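Local coordinates for protein SaTIE-TED (Staphylococcus aureus, PDB 6FX6) that is a thioester domain of an LPXTG-anchored surface protein, of unknown function but probably suited to covalent attachment to host molecules through its internal thioester, at residues R138-V150 with P228-N240. Sequence-based numbering, arbitrary orientation.
Sequences RASFHKQKKPIKV and PLDSWLTLQVIKN
Lys-143 N donates to Trp-232 O over 2.8 Å, and with this bond a loop is tied to the start of a strand in a parallel beta pairing. The pairing joins strand 145-149, at the rim of a mixed four-stranded sheet, to strand 231-238, whose other flank is bonded to strand 195-201. It illustrates how a histidine side chain can stand in for a backbone acceptor where a strand pairing runs into a loop. The ND1 of His-142 accepts Trp-232 N (3.1 Å) only 3° out of the ring plane. CG lies anti to the backbone N (chi1 -175°), which carries the imidazole across to strand 231-238, while Arg-138 CD and Lys-143 CG lie over its opposite faces and fix its tilt. The ring also turns its edge to the face of the Trp-232 five-membered ring, the planes at 71°. Over the six-membered ring of the same indole stands Lys-143 CA, a CH-pi contact 3.5 Å from the centroid. Earlier in the loop, Ala-139 N makes an almost straight bond to Ser-231 OG. Beyond the loop, backbone bonds alternate from Thr-234 N to Val-150 N in regular parallel fashion. Nearer the loop, Leu-233 CD1 presses on Phe-141 CD1. On the face that carries Lys-146, Ile-148 and Leu-235, Ile-148 CG2 meets Leu-235 CB; Val-186 and Phe-156 of the three-stranded antiparallel sheet pack against this face, and Leu-184 of that sheet touches Phe-141. On the face of Lys-145 and Gln-236, a water lies 2.7 Å from Thr-234 OG1, which also bonds Thr-197, and more weakly meets Lys-145 NZ at 3.4 Å.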
ATOM      1  N   ARG A 138      -8.584 -10.576   8.464  1.00 35.31           N
ATOM      2  CA  ARG A 138      -8.253 -10.247   9.847  1.00 33.15           C
ATOM      3  C   ARG A 138      -8.185 -11.520  10.677  1.00 31.92           C
ATOM      4  O   ARG A 138      -8.814 -12.529  10.344  1.00 30.41           O
ATOM      5  CB  ARG A 138      -9.303  -9.292  10.427  1.00 33.85           C
ATOM      6  CG  ARG A 138      -9.378  -7.940   9.724  1.00 35.11           C
ATOM      7  CD  ARG A 138      -8.157  -7.083  10.030  1.00 34.99           C
ATOM      8  NE  ARG A 138      -8.191  -5.783   9.355  1.00 37.76           N
ATOM      9  CZ  ARG A 138      -7.805  -5.544   8.095  1.00 35.97           C
ATOM     10  NH1 ARG A 138      -7.886  -4.310   7.616  1.00 39.48           N
ATOM     11  NH2 ARG A 138      -7.347  -6.512   7.305  1.00 34.02           N
ATOM     12  N   ALA A 139      -7.403 -11.467  11.755  1.00 30.90           N
ATOM     13  CA  ALA A 139      -7.290 -12.580  12.699  1.00 31.05           C
ATOM     14  C   ALA A 139      -8.641 -12.983  13.286  1.00 31.19           C
ATOM     15  O   ALA A 139      -9.573 -12.179  13.332  1.00 31.08           O
ATOM     16  CB  ALA A 139      -6.326 -12.224  13.814  1.00 30.88           C
ATOM     17  N   SER A 140      -8.751 -14.234  13.729  1.00 33.55           N
ATOM     18  CA  SER A 140     -10.005 -14.747  14.303  1.00 31.96           C
ATOM     19  C   SER A 140     -10.369 -14.066  15.629  1.00 30.31           C
ATOM     20  O   SER A 140     -11.539 -14.015  16.002  1.00 31.47           O
ATOM     21  CB  SER A 140      -9.923 -16.259  14.504  1.00 32.61           C
ATOM     22  OG  SER A 140      -8.869 -16.597  15.390  1.00 31.21           O
ATOM     23  N   PHE A 141      -9.365 -13.547  16.332  1.00 28.82           N
ATOM     24  CA  PHE A 141      -9.584 -12.799  17.581  1.00 28.63           C
ATOM     25  C   PHE A 141      -9.699 -11.274  17.388  1.00 28.67           C
ATOM     26  O   PHE A 141      -9.676 -10.525  18.360  1.00 32.62           O
ATOM     27  CB  PHE A 141      -8.520 -13.166  18.634  1.00 26.56           C
ATOM     28  CG  PHE A 141      -7.091 -13.064  18.148  1.00 26.80           C
ATOM     29  CD1 PHE A 141      -6.496 -11.828  17.910  1.00 25.52           C
ATOM     30  CD2 PHE A 141      -6.329 -14.217  17.947  1.00 27.36           C
ATOM     31  CE1 PHE A 141      -5.182 -11.745  17.467  1.00 24.87           C
ATOM     32  CE2 PHE A 141      -5.015 -14.136  17.510  1.00 25.92           C
ATOM     33  CZ  PHE A 141      -4.441 -12.896  17.270  1.00 25.04           C
ATOM     34  N   HIS A 142      -9.850 -10.825  16.142  1.00 30.15           N
ATOM     35  CA  HIS A 142      -9.963  -9.400  15.805  1.00 29.72           C
ATOM     36  C   HIS A 142     -11.145  -8.744  16.517  1.00 27.99           C
ATOM     37  O   HIS A 142     -12.251  -9.267  16.493  1.00 29.60           O
ATOM     38  CB  HIS A 142     -10.111  -9.239  14.289  1.00 29.22           C
ATOM     39  CG  HIS A 142     -10.126  -7.821  13.819  1.00 29.20           C
ATOM     40  ND1 HIS A 142      -9.178  -6.903  14.206  1.00 28.27           N
ATOM     41  CD2 HIS A 142     -10.952  -7.173  12.965  1.00 30.27           C
ATOM     42  CE1 HIS A 142      -9.421  -5.744  13.618  1.00 29.70           C
ATOM     43  NE2 HIS A 142     -10.495  -5.881  12.863  1.00 32.08           N
ATOM     44  N   LYS A 143     -10.874  -7.612  17.160  1.00 30.69           N
ATOM     45  CA  LYS A 143     -11.845  -6.846  17.962  1.00 34.47           C
ATOM     46  C   LYS A 143     -12.306  -7.492  19.280  1.00 34.98           C
ATOM     47  O   LYS A 143     -13.146  -6.913  19.963  1.00 38.98           O
ATOM     48  CB  LYS A 143     -13.097  -6.454  17.156  1.00 37.05           C
ATOM     49  CG  LYS A 143     -12.859  -5.792  15.814  1.00 39.70           C
ATOM     50  CD  LYS A 143     -14.188  -5.305  15.255  1.00 42.82           C
ATOM     51  CE  LYS A 143     -14.142  -5.057  13.760  1.00 49.01           C
ATOM     52  NZ  LYS A 143     -15.516  -4.889  13.203  1.00 51.39           N
ATOM     53  N   GLN A 144     -11.774  -8.657  19.651  1.00 35.83           N
ATOM     54  CA  GLN A 144     -12.236  -9.350  20.854  1.00 38.29           C
ATOM     55  C   GLN A 144     -11.544  -8.808  22.106  1.00 37.98           C
ATOM     56  O   GLN A 144     -10.462  -8.206  22.034  1.00 33.99           O
ATOM     57  CB  GLN A 144     -12.041 -10.865  20.731  1.00 41.40           C
ATOM     58  CG  GLN A 144     -12.931 -11.488  19.660  1.00 50.10           C
ATOM     59  CD  GLN A 144     -12.951 -13.009  19.683  1.00 59.17           C
ATOM     60  OE1 GLN A 144     -11.952 -13.662  19.999  1.00 65.42           O
ATOM     61  NE2 GLN A 144     -14.098 -13.584  19.334  1.00 68.89           N
ATOM     62  N   LYS A 145     -12.210  -9.012  23.240  1.00 40.90           N
ATOM     63  CA  LYS A 145     -11.685  -8.704  24.559  1.00 42.96           C
ATOM     64  C   LYS A 145     -11.452 -10.020  25.277  1.00 39.79           C
ATOM     65  O   LYS A 145     -12.358 -10.847  25.351  1.00 39.48           O
ATOM     66  CB  LYS A 145     -12.681  -7.861  25.353  1.00 54.46           C
ATOM     67  CG  LYS A 145     -12.903  -6.464  24.796  1.00 63.65           C
ATOM     68  CD  LYS A 145     -13.942  -5.709  25.613  1.00 78.77           C
ATOM     69  CE  LYS A 145     -14.291  -4.359  24.999  1.00 86.82           C
ATOM     70  NZ  LYS A 145     -13.210  -3.350  25.191  1.00 90.45           N
ATOM     71  N   LYS A 146     -10.241 -10.212  25.796  1.00 38.18           N
ATOM     72  CA  LYS A 146      -9.853 -11.454  26.467  1.00 40.59           C
ATOM     73  C   LYS A 146      -9.296 -11.126  27.843  1.00 40.70           C
ATOM     74  O   LYS A 146      -8.468 -10.225  27.951  1.00 39.83           O
ATOM     75  CB  LYS A 146      -8.756 -12.162  25.678  1.00 45.39           C
ATOM     76  CG  LYS A 146      -9.081 -12.472  24.226  1.00 49.45           C
ATOM     77  CD  LYS A 146     -10.010 -13.661  24.080  1.00 55.14           C
ATOM     78  CE  LYS A 146      -9.919 -14.235  22.674  1.00 56.96           C
ATOM     79  NZ  LYS A 146     -11.057 -15.143  22.383  1.00 62.44           N
ATOM     80  N   PRO A 147      -9.734 -11.851  28.897  1.00 41.12           N
ATOM     81  CA  PRO A 147      -9.130 -11.652  30.213  1.00 38.96           C
ATOM     82  C   PRO A 147      -7.753 -12.308  30.308  1.00 37.41           C
ATOM     83  O   PRO A 147      -7.523 -13.356  29.708  1.00 37.99           O
ATOM     84  CB  PRO A 147     -10.113 -12.344  31.155  1.00 42.38           C
ATOM     85  CG  PRO A 147     -10.695 -13.435  30.328  1.00 43.61           C
ATOM     86  CD  PRO A 147     -10.799 -12.872  28.939  1.00 41.87           C
ATOM     87  N   ILE A 148      -6.852 -11.676  31.050  1.00 36.96           N
ATOM     88  CA  ILE A 148      -5.519 -12.222  31.301  1.00 38.92           C
ATOM     89  C   ILE A 148      -5.037 -11.746  32.675  1.00 38.12           C
ATOM     90  O   ILE A 148      -5.158 -10.562  33.001  1.00 38.31           O
ATOM     91  CB  ILE A 148      -4.524 -11.835  30.171  1.00 39.44           C
ATOM     92  CG1 ILE A 148      -3.214 -12.625  30.302  1.00 39.51           C
ATOM     93  CG2 ILE A 148      -4.251 -10.330  30.141  1.00 39.16           C
ATOM     94  CD1 ILE A 148      -2.263 -12.429  29.146  1.00 38.36           C
ATOM     95  N   LYS A 149      -4.522 -12.672  33.481  1.00 39.54           N
ATOM     96  CA  LYS A 149      -3.984 -12.330  34.800  1.00 42.96           C
ATOM     97  C   LYS A 149      -2.556 -11.825  34.678  1.00 41.55           C
ATOM     98  O   LYS A 149      -1.792 -12.315  33.841  1.00 39.89           O
ATOM     99  CB  LYS A 149      -4.030 -13.536  35.741  1.00 48.82           C
ATOM    100  CG  LYS A 149      -5.438 -14.060  35.964  1.00 53.40           C
ATOM    101  CD  LYS A 149      -5.599 -14.748  37.307  1.00 58.92           C
ATOM    102  CE  LYS A 149      -7.063 -15.066  37.571  1.00 62.02           C
ATOM    103  NZ  LYS A 149      -7.276 -15.627  38.932  1.00 67.19           N
ATOM    104  N   VAL A 150      -2.208 -10.842  35.507  1.00 41.65           N
ATOM    105  CA  VAL A 150      -0.839 -10.317  35.572  1.00 44.95           C
ATOM    106  C   VAL A 150       0.132 -11.446  35.913  1.00 48.06           C
ATOM    107  O   VAL A 150      -0.123 -12.235  36.825  1.00 52.12           O
ATOM    108  CB  VAL A 150      -0.718  -9.163  36.606  1.00 48.60           C
ATOM    109  CG1 VAL A 150       0.733  -8.892  37.000  1.00 52.06           C
ATOM    110  CG2 VAL A 150      -1.365  -7.897  36.058  1.00 47.69           C
ATOM    111  N   PRO A 228      -2.772   1.108   8.912  1.00 31.16           N
ATOM    112  CA  PRO A 228      -1.905  -0.061   9.110  1.00 29.97           C
ATOM    113  C   PRO A 228      -2.580  -1.430   8.890  1.00 26.28           C
ATOM    114  O   PRO A 228      -1.883  -2.444   8.875  1.00 29.39           O
ATOM    115  CB  PRO A 228      -1.425   0.087  10.559  1.00 31.28           C
ATOM    116  CG  PRO A 228      -2.438   0.945  11.221  1.00 34.31           C
ATOM    117  CD  PRO A 228      -2.986   1.855  10.165  1.00 34.90           C
ATOM    118  N   LEU A 229      -3.903  -1.456   8.740  1.00 26.19           N
ATOM    119  CA  LEU A 229      -4.656  -2.683   8.456  1.00 31.34           C
ATOM    120  C   LEU A 229      -4.393  -3.744   9.525  1.00 30.22           C
ATOM    121  O   LEU A 229      -4.056  -4.890   9.214  1.00 32.21           O
ATOM    122  CB  LEU A 229      -4.323  -3.218   7.057  1.00 30.60           C
ATOM    123  CG  LEU A 229      -4.464  -2.238   5.893  1.00 31.26           C
ATOM    124  CD1 LEU A 229      -4.035  -2.918   4.607  1.00 32.06           C
ATOM    125  CD2 LEU A 229      -5.882  -1.704   5.760  1.00 33.00           C
ATOM    126  N   ASP A 230      -4.534  -3.335  10.783  1.00 28.46           N
ATOM    127  CA  ASP A 230      -4.191  -4.190  11.915  1.00 28.36           C
ATOM    128  C   ASP A 230      -5.338  -5.078  12.355  1.00 27.01           C
ATOM    129  O   ASP A 230      -6.488  -4.654  12.378  1.00 27.75           O
ATOM    130  CB  ASP A 230      -3.678  -3.377  13.113  1.00 28.11           C
ATOM    131  CG  ASP A 230      -4.700  -2.410  13.665  1.00 29.12           C
ATOM    132  OD1 ASP A 230      -5.265  -1.635  12.870  1.00 31.20           O
ATOM    133  OD2 ASP A 230      -4.913  -2.388  14.896  1.00 33.05           O
ATOM    134  N   SER A 231      -5.010  -6.322  12.686  1.00 28.80           N
ATOM    135  CA  SER A 231      -5.847  -7.119  13.569  1.00 29.90           C
ATOM    136  C   SER A 231      -5.506  -6.639  14.967  1.00 28.13           C
ATOM    137  O   SER A 231      -4.333  -6.414  15.257  1.00 31.15           O
ATOM    138  CB  SER A 231      -5.549  -8.608  13.424  1.00 29.82           C
ATOM    139  OG  SER A 231      -5.863  -9.044  12.119  1.00 34.54           O
ATOM    140  N   TRP A 232      -6.515  -6.450  15.817  1.00 28.36           N
ATOM    141  CA  TRP A 232      -6.281  -6.039  17.194  1.00 28.02           C
ATOM    142  C   TRP A 232      -7.097  -6.822  18.209  1.00 29.01           C
ATOM    143  O   TRP A 232      -8.182  -7.344  17.921  1.00 28.12           O
ATOM    144  CB  TRP A 232      -6.483  -4.524  17.380  1.00 28.68           C
ATOM    145  CG  TRP A 232      -7.858  -3.994  17.088  1.00 28.27           C
ATOM    146  CD1 TRP A 232      -8.276  -3.417  15.924  1.00 28.92           C
ATOM    147  CD2 TRP A 232      -8.981  -3.947  17.982  1.00 29.52           C
ATOM    148  NE1 TRP A 232      -9.587  -3.031  16.026  1.00 28.79           N
ATOM    149  CE2 TRP A 232     -10.049  -3.344  17.276  1.00 30.29           C
ATOM    150  CE3 TRP A 232      -9.193  -4.365  19.301  1.00 30.92           C
ATOM    151  CZ2 TRP A 232     -11.315  -3.145  17.850  1.00 33.19           C
ATOM    152  CZ3 TRP A 232     -10.461  -4.167  19.877  1.00 32.71           C
ATOM    153  CH2 TRP A 232     -11.500  -3.557  19.148  1.00 33.49           C
ATOM    154  N   LEU A 233      -6.544  -6.862  19.414  1.00 30.39           N
ATOM    155  CA  LEU A 233      -7.068  -7.637  20.521  1.00 30.05           C
ATOM    156  C   LEU A 233      -6.863  -6.825  21.786  1.00 30.26           C
ATOM    157  O   LEU A 233      -5.749  -6.337  22.036  1.00 30.19           O
ATOM    158  CB  LEU A 233      -6.297  -8.953  20.593  1.00 34.40           C
ATOM    159  CG  LEU A 233      -6.513  -9.937  21.744  1.00 40.06           C
ATOM    160  CD1 LEU A 233      -6.295 -11.363  21.260  1.00 46.23           C
ATOM    161  CD2 LEU A 233      -5.594  -9.647  22.914  1.00 44.86           C
ATOM    162  N   THR A 234      -7.922  -6.684  22.584  1.00 29.44           N
ATOM    163  CA  THR A 234      -7.851  -5.941  23.838  1.00 31.82           C
ATOM    164  C   THR A 234      -7.784  -6.913  25.004  1.00 33.57           C
ATOM    165  O   THR A 234      -8.667  -7.752  25.165  1.00 36.00           O
ATOM    166  CB  THR A 234      -9.048  -4.982  23.990  1.00 32.61           C
ATOM    167  OG1 THR A 234      -9.014  -4.026  22.926  1.00 32.28           O
ATOM    168  CG2 THR A 234      -8.996  -4.228  25.328  1.00 35.00           C
ATOM    169  N   LEU A 235      -6.729  -6.802  25.809  1.00 33.37           N
ATOM    170  CA  LEU A 235      -6.592  -7.605  27.022  1.00 36.17           C
ATOM    171  C   LEU A 235      -7.239  -6.891  28.197  1.00 38.11           C
ATOM    172  O   LEU A 235      -7.006  -5.703  28.392  1.00 37.50           O
ATOM    173  CB  LEU A 235      -5.126  -7.827  27.350  1.00 37.77           C
ATOM    174  CG  LEU A 235      -4.242  -8.461  26.275  1.00 38.42           C
ATOM    175  CD1 LEU A 235      -2.778  -8.360  26.680  1.00 42.12           C
ATOM    176  CD2 LEU A 235      -4.631  -9.908  26.027  1.00 38.31           C
ATOM    177  N   GLN A 236      -8.047  -7.614  28.968  1.00 39.33           N
ATOM    178  CA  GLN A 236      -8.589  -7.111  30.224  1.00 42.64           C
ATOM    179  C   GLN A 236      -7.652  -7.617  31.320  1.00 42.75           C
ATOM    180  O   GLN A 236      -7.701  -8.790  31.698  1.00 40.33           O
ATOM    181  CB  GLN A 236     -10.020  -7.606  30.440  1.00 46.75           C
ATOM    182  CG  GLN A 236     -11.015  -7.127  29.388  1.00 50.53           C
ATOM    183  CD  GLN A 236     -12.404  -7.741  29.542  1.00 55.89           C
ATOM    184  OE1 GLN A 236     -12.562  -8.863  30.035  1.00 55.25           O
ATOM    185  NE2 GLN A 236     -13.423  -7.006  29.102  1.00 54.20           N
ATOM    186  N   VAL A 237      -6.787  -6.730  31.812  1.00 40.86           N
ATOM    187  CA  VAL A 237      -5.680  -7.131  32.683  1.00 42.32           C
ATOM    188  C   VAL A 237      -6.196  -7.231  34.117  1.00 43.20           C
ATOM    189  O   VAL A 237      -6.621  -6.232  34.691  1.00 40.71           O
ATOM    190  CB  VAL A 237      -4.488  -6.150  32.595  1.00 41.90           C
ATOM    191  CG1 VAL A 237      -3.285  -6.695  33.355  1.00 41.44           C
ATOM    192  CG2 VAL A 237      -4.115  -5.895  31.135  1.00 43.04           C
ATOM    193  N   ILE A 238      -6.156  -8.444  34.672  1.00 43.32           N
ATOM    194  CA  ILE A 238      -6.677  -8.729  36.013  1.00 47.16           C
ATOM    195  C   ILE A 238      -5.546  -8.569  37.025  1.00 50.86           C
ATOM    196  O   ILE A 238      -4.560  -9.302  36.973  1.00 48.14           O
ATOM    197  CB  ILE A 238      -7.277 -10.153  36.096  1.00 46.18           C
ATOM    198  CG1 ILE A 238      -8.483 -10.266  35.155  1.00 45.31           C
ATOM    199  CG2 ILE A 238      -7.692 -10.491  37.531  1.00 50.05           C
ATOM    200  CD1 ILE A 238      -8.912 -11.688  34.868  1.00 47.74           C
ATOM    201  N   LYS A 239      -5.710  -7.620  37.947  1.00 60.57           N
ATOM    202  CA  LYS A 239      -4.652  -7.233  38.889  1.00 73.40           C
ATOM    203  C   LYS A 239      -4.592  -8.155  40.101  1.00 79.40           C
ATOM    204  O   LYS A 239      -3.529  -8.691  40.419  1.00 80.15           O
ATOM    205  CB  LYS A 239      -4.853  -5.786  39.360  1.00 76.88           C
ATOM    206  CG  LYS A 239      -4.898  -4.750  38.245  1.00 77.22           C
ATOM    207  CD  LYS A 239      -3.529  -4.512  37.628  1.00 77.11           C
ATOM    208  CE  LYS A 239      -3.639  -3.744  36.323  1.00 76.96           C
ATOM    209  NZ  LYS A 239      -2.315  -3.606  35.661  1.00 79.22           N
ATOM    210  N   ASN A 240      -5.733  -8.310  40.775  1.00 89.19           N
ATOM    211  CA  ASN A 240      -5.874  -9.176  41.959  1.00103.74           C
ATOM    212  C   ASN A 240      -4.902  -8.810  43.089  1.00 95.16           C
ATOM    213  O   ASN A 240      -4.853  -7.663  43.535  1.00 84.96           O
ATOM    214  CB  ASN A 240      -5.719 -10.657  41.562  1.00113.67           C
ATOM    215  CG  ASN A 240      -6.092 -11.621  42.685  1.00122.24           C
ATOM    216  OD1 ASN A 240      -6.866 -11.291  43.587  1.00128.63           O
ATOM    217  ND2 ASN A 240      -5.544 -12.831  42.624  1.00121.53           N
TER
HETATM  218  O   HOH W   1     -11.043  -2.332  22.730  1.00 38.69           O